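Adenylosuccinate lyase (Francisella tularensis subsp. tularensis SCHU S4, PDB 4EEI) probably cleaves adenylosuccinate to AMP and fumarate, and SAICAR to AICAR and fumarate, in purine nucleotide biosynthesis. Local coordinates at residues F355-F366 and H400-M409. Residues are numbered along the deposited sequence; the frame is centred on the assembly and turned at random.
Sequences FYLHFLVANTPF and HNIILDIPEM
The carbonyl oxygen L360 O, in the last turn of helix 352-363, is gripped from opposite faces of its plane by T364 N and by T364 OG1, the hydroxyl 2.7 Å from it. T364 OG1 gets there because it sits between its own backbone N and carbonyl carbon (chi1 76°), and T364 CB meets the tip of I402, CD1, at 4.1 Å. With its last turn thus closed, the helix offers an apolar flank to the extended loop between helices 388-400 and 411-418, a case of helix-loop packing in which no hydrogen bond crosses. L360 CD2 meets L404 CD1, while the other branch, L404 CD2, lies 3.8 Å from N363 CB. The amide N363 ND2 hangs over the centre of the F359 ring and donates to F359 O. Beyond it, F359 CE1 abuts P407 CD (3.7 Å) and F359 CE2 meets I406 CG1. The bent M409 chain closes the row, setting its methyl CE over the F355 face in a CH-pi contact, 3.9 Å from the centroid and 6° off the normal, while SD lies obliquely to the same ring, a Met-aromatic contact; P407 CG approaches the ring edge. Y356 OH passes M409 and is hydrogen-bonded to S389 OG of helix 388-400. That helix lies beside Y356, L404 and I406, helix 411-418 meets F355 and M409, and helix 368-381 backs L360.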
loop_
_atom_site.group_PDB
_atom_site.type_symbol
_atom_site.label_atom_id
_atom_site.label_comp_id
_atom_site.label_asym_id
_atom_site.label_seq_id
_atom_site.Cartn_x
_atom_site.Cartn_y
_atom_site.Cartn_z
ATOM N N PHE B 355 0.031 41.993 -12.520
ATOM C CA PHE B 355 -1.095 42.858 -12.203
ATOM C C PHE B 355 -1.208 43.975 -13.234
ATOM O O PHE B 355 -2.257 44.148 -13.863
ATOM C CB PHE B 355 -0.969 43.440 -10.795
ATOM C CG PHE B 355 -1.973 44.519 -10.506
ATOM C CD1 PHE B 355 -3.287 44.194 -10.194
ATOM C CD2 PHE B 355 -1.615 45.858 -10.580
ATOM C CE1 PHE B 355 -4.221 45.183 -9.942
ATOM C CE2 PHE B 355 -2.543 46.852 -10.331
ATOM C CZ PHE B 355 -3.850 46.512 -10.013
ATOM N N TYR B 356 -0.119 44.715 -13.411
ATOM C CA TYR B 356 -0.066 45.809 -14.378
ATOM C C TYR B 356 -0.266 45.346 -15.814
ATOM O O TYR B 356 -0.854 46.067 -16.619
ATOM C CB TYR B 356 1.259 46.561 -14.260
ATOM C CG TYR B 356 1.380 47.333 -12.975
ATOM C CD1 TYR B 356 0.412 48.258 -12.608
ATOM C CD2 TYR B 356 2.444 47.121 -12.115
ATOM C CE1 TYR B 356 0.512 48.963 -11.429
ATOM C CE2 TYR B 356 2.552 47.817 -10.935
ATOM C CZ TYR B 356 1.585 48.736 -10.595
ATOM O OH TYR B 356 1.698 49.434 -9.413
ATOM N N LEU B 357 0.238 44.160 -16.146
ATOM C CA LEU B 357 0.049 43.639 -17.496
ATOM C C LEU B 357 -1.439 43.455 -17.768
ATOM O O LEU B 357 -1.957 43.926 -18.782
ATOM C CB LEU B 357 0.795 42.316 -17.695
ATOM C CG LEU B 357 0.632 41.694 -19.085
ATOM C CD1 LEU B 357 0.903 42.722 -20.167
ATOM C CD2 LEU B 357 1.547 40.502 -19.265
ATOM N N HIS B 358 -2.114 42.774 -16.845
ATOM C CA HIS B 358 -3.554 42.576 -16.933
ATOM C C HIS B 358 -4.299 43.903 -16.940
ATOM O O HIS B 358 -5.271 44.073 -17.676
ATOM C CB HIS B 358 -4.051 41.719 -15.773
ATOM C CG HIS B 358 -3.813 40.254 -15.956
ATOM N ND1 HIS B 358 -2.630 39.641 -15.598
ATOM C CD2 HIS B 358 -4.611 39.276 -16.446
ATOM C CE1 HIS B 358 -2.712 38.347 -15.860
ATOM N NE2 HIS B 358 -3.905 38.099 -16.372
ATOM N N PHE B 359 -3.854 44.845 -16.117
ATOM C CA PHE B 359 -4.513 46.139 -16.092
ATOM C C PHE B 359 -4.480 46.818 -17.461
ATOM O O PHE B 359 -5.495 47.344 -17.929
ATOM C CB PHE B 359 -3.914 47.063 -15.031
ATOM C CG PHE B 359 -4.794 48.231 -14.711
ATOM C CD1 PHE B 359 -5.743 48.139 -13.702
ATOM C CD2 PHE B 359 -4.720 49.400 -15.452
ATOM C CE1 PHE B 359 -6.580 49.202 -13.417
ATOM C CE2 PHE B 359 -5.556 50.470 -15.176
ATOM C CZ PHE B 359 -6.487 50.370 -14.156
ATOM N N LEU B 360 -3.319 46.806 -18.109
ATOM C CA LEU B 360 -3.182 47.480 -19.398
ATOM C C LEU B 360 -3.962 46.742 -20.480
ATOM O O LEU B 360 -4.615 47.363 -21.324
ATOM C CB LEU B 360 -1.711 47.607 -19.798
ATOM C CG LEU B 360 -0.835 48.498 -18.914
ATOM C CD1 LEU B 360 0.584 48.559 -19.452
ATOM C CD2 LEU B 360 -1.423 49.891 -18.822
ATOM N N VAL B 361 -3.891 45.415 -20.445
ATOM C CA VAL B 361 -4.630 44.584 -21.389
ATOM C C VAL B 361 -6.123 44.888 -21.293
ATOM O O VAL B 361 -6.785 45.126 -22.302
ATOM C CB VAL B 361 -4.376 43.084 -21.127
ATOM C CG1 VAL B 361 -5.378 42.221 -21.887
ATOM C CG2 VAL B 361 -2.952 42.709 -21.516
ATOM N N ALA B 362 -6.642 44.908 -20.066
ATOM C CA ALA B 362 -8.071 45.122 -19.835
ATOM C C ALA B 362 -8.544 46.558 -20.083
ATOM O O ALA B 362 -9.738 46.789 -20.291
ATOM C CB ALA B 362 -8.441 44.691 -18.443
ATOM N N ASN B 363 -7.621 47.517 -20.056
ATOM C CA ASN B 363 -8.013 48.925 -20.113
ATOM C C ASN B 363 -7.468 49.736 -21.286
ATOM O O ASN B 363 -7.791 50.912 -21.427
ATOM C CB ASN B 363 -7.687 49.625 -18.789
ATOM C CG ASN B 363 -8.563 49.143 -17.651
ATOM O OD1 ASN B 363 -9.755 49.443 -17.607
ATOM N ND2 ASN B 363 -7.977 48.392 -16.723
ATOM N N THR B 364 -6.637 49.117 -22.116
ATOM C CA THR B 364 -6.158 49.767 -23.330
ATOM C C THR B 364 -6.527 48.916 -24.534
ATOM O O THR B 364 -6.781 47.722 -24.392
ATOM C CB THR B 364 -4.627 49.965 -23.329
ATOM O OG1 THR B 364 -3.977 48.716 -23.600
ATOM C CG2 THR B 364 -4.151 50.510 -21.993
ATOM N N PRO B 365 -6.583 49.539 -25.720
ATOM C CA PRO B 365 -6.685 48.847 -27.011
ATOM C C PRO B 365 -5.398 48.109 -27.405
ATOM O O PRO B 365 -5.419 47.346 -28.372
ATOM C CB PRO B 365 -6.941 49.992 -28.000
ATOM C CG PRO B 365 -7.537 51.083 -27.182
ATOM C CD PRO B 365 -6.877 50.979 -25.843
ATOM N N PHE B 366 -4.304 48.337 -26.683
ATOM C CA PHE B 366 -3.023 47.682 -26.970
ATOM C C PHE B 366 -3.110 46.159 -26.832
ATOM O O PHE B 366 -4.006 45.647 -26.166
ATOM C CB PHE B 366 -1.939 48.217 -26.031
ATOM C CG PHE B 366 -0.999 49.197 -26.679
ATOM C CD1 PHE B 366 -0.527 48.980 -27.966
ATOM C CD2 PHE B 366 -0.581 50.335 -26.000
ATOM C CE1 PHE B 366 0.343 49.878 -28.566
ATOM C CE2 PHE B 366 0.288 51.238 -26.594
ATOM C CZ PHE B 366 0.751 51.008 -27.877
ATOM N N HIS B 400 1.366 57.530 -24.944
ATOM C CA HIS B 400 0.248 57.077 -25.760
ATOM C C HIS B 400 -1.028 57.878 -25.707
ATOM O O HIS B 400 -2.019 57.524 -26.379
ATOM C CB HIS B 400 -0.043 55.607 -25.468
ATOM C CG HIS B 400 1.196 54.746 -25.411
ATOM N ND1 HIS B 400 1.901 54.566 -24.281
ATOM C CD2 HIS B 400 1.849 54.016 -26.402
ATOM C CE1 HIS B 400 2.949 53.759 -24.530
ATOM N NE2 HIS B 400 2.916 53.422 -25.829
ATOM N N ASN B 401 -1.047 58.952 -24.926
ATOM C CA ASN B 401 -2.249 59.775 -24.815
ATOM C C ASN B 401 -3.478 59.001 -24.326
ATOM O O ASN B 401 -4.597 59.243 -24.780
ATOM C CB ASN B 401 -2.555 60.446 -26.156
ATOM C CG ASN B 401 -3.412 61.686 -26.006
ATOM O OD1 ASN B 401 -3.134 62.723 -26.608
ATOM N ND2 ASN B 401 -4.465 61.585 -25.202
ATOM N N ILE B 402 -3.260 58.077 -23.396
ATOM C CA ILE B 402 -4.331 57.293 -22.784
ATOM C C ILE B 402 -4.619 57.707 -21.335
ATOM O O ILE B 402 -3.700 57.900 -20.534
ATOM C CB ILE B 402 -4.027 55.770 -22.874
ATOM C CG1 ILE B 402 -4.021 55.322 -24.336
ATOM C CG2 ILE B 402 -5.035 54.952 -22.072
ATOM C CD1 ILE B 402 -3.787 53.837 -24.525
ATOM N N ILE B 403 -5.903 57.842 -21.010
ATOM C CA ILE B 403 -6.323 58.309 -19.692
ATOM C C ILE B 403 -6.764 57.146 -18.808
ATOM O O ILE B 403 -7.732 56.446 -19.116
ATOM C CB ILE B 403 -7.439 59.377 -19.794
ATOM C CG1 ILE B 403 -6.839 60.746 -20.116
ATOM C CG2 ILE B 403 -8.232 59.467 -18.498
ATOM C CD1 ILE B 403 -6.289 60.884 -21.525
ATOM N N LEU B 404 -6.043 56.946 -17.707
ATOM C CA LEU B 404 -6.274 55.802 -16.830
ATOM C C LEU B 404 -6.298 56.195 -15.358
ATOM O O LEU B 404 -5.580 57.101 -14.939
ATOM C CB LEU B 404 -5.178 54.757 -17.039
ATOM C CG LEU B 404 -5.104 54.057 -18.392
ATOM C CD1 LEU B 404 -3.834 53.243 -18.479
ATOM C CD2 LEU B 404 -6.315 53.172 -18.592
ATOM N N ASP B 405 -7.125 55.513 -14.574
ATOM C CA ASP B 405 -7.043 55.632 -13.126
ATOM C C ASP B 405 -6.426 54.359 -12.550
ATOM O O ASP B 405 -7.136 53.452 -12.116
ATOM C CB ASP B 405 -8.416 55.896 -12.505
ATOM C CG ASP B 405 -8.325 56.258 -11.034
ATOM O OD1 ASP B 405 -7.224 56.649 -10.591
ATOM O OD2 ASP B 405 -9.348 56.155 -10.324
ATOM N N ILE B 406 -5.096 54.301 -12.561
ATOM C CA ILE B 406 -4.361 53.147 -12.052
ATOM C C ILE B 406 -4.284 53.192 -10.529
ATOM O O ILE B 406 -3.733 54.131 -9.959
ATOM C CB ILE B 406 -2.931 53.095 -12.639
ATOM C CG1 ILE B 406 -2.979 53.127 -14.169
ATOM C CG2 ILE B 406 -2.195 51.856 -12.152
ATOM C CD1 ILE B 406 -1.641 52.872 -14.845
ATOM N N PRO B 407 -4.831 52.172 -9.855
ATOM C CA PRO B 407 -4.822 52.229 -8.390
ATOM C C PRO B 407 -3.403 52.110 -7.844
ATOM O O PRO B 407 -2.569 51.423 -8.436
ATOM C CB PRO B 407 -5.649 51.008 -7.992
ATOM C CG PRO B 407 -5.403 50.027 -9.096
ATOM C CD PRO B 407 -5.279 50.860 -10.359
ATOM N N GLU B 408 -3.141 52.796 -6.738
ATOM C CA GLU B 408 -1.826 52.785 -6.119
ATOM C C GLU B 408 -1.535 51.416 -5.523
ATOM O O GLU B 408 -2.322 50.893 -4.737
ATOM C CB GLU B 408 -1.739 53.859 -5.033
ATOM C CG GLU B 408 -0.379 53.956 -4.364
ATOM C CD GLU B 408 0.705 54.418 -5.318
ATOM O OE1 GLU B 408 1.880 54.055 -5.106
ATOM O OE2 GLU B 408 0.379 55.144 -6.279
ATOM N N MET B 409 -0.404 50.838 -5.906
ATOM C CA MET B 409 -0.035 49.516 -5.423
ATOM C C MET B 409 0.968 49.575 -4.278
ATOM O O MET B 409 1.992 48.896 -4.301
ATOM C CB MET B 409 0.501 48.652 -6.565
ATOM C CG MET B 409 -0.585 48.080 -7.464
ATOM S SD MET B 409 -2.026 47.499 -6.549
ATOM C CE MET B 409 -1.722 45.735 -6.540
#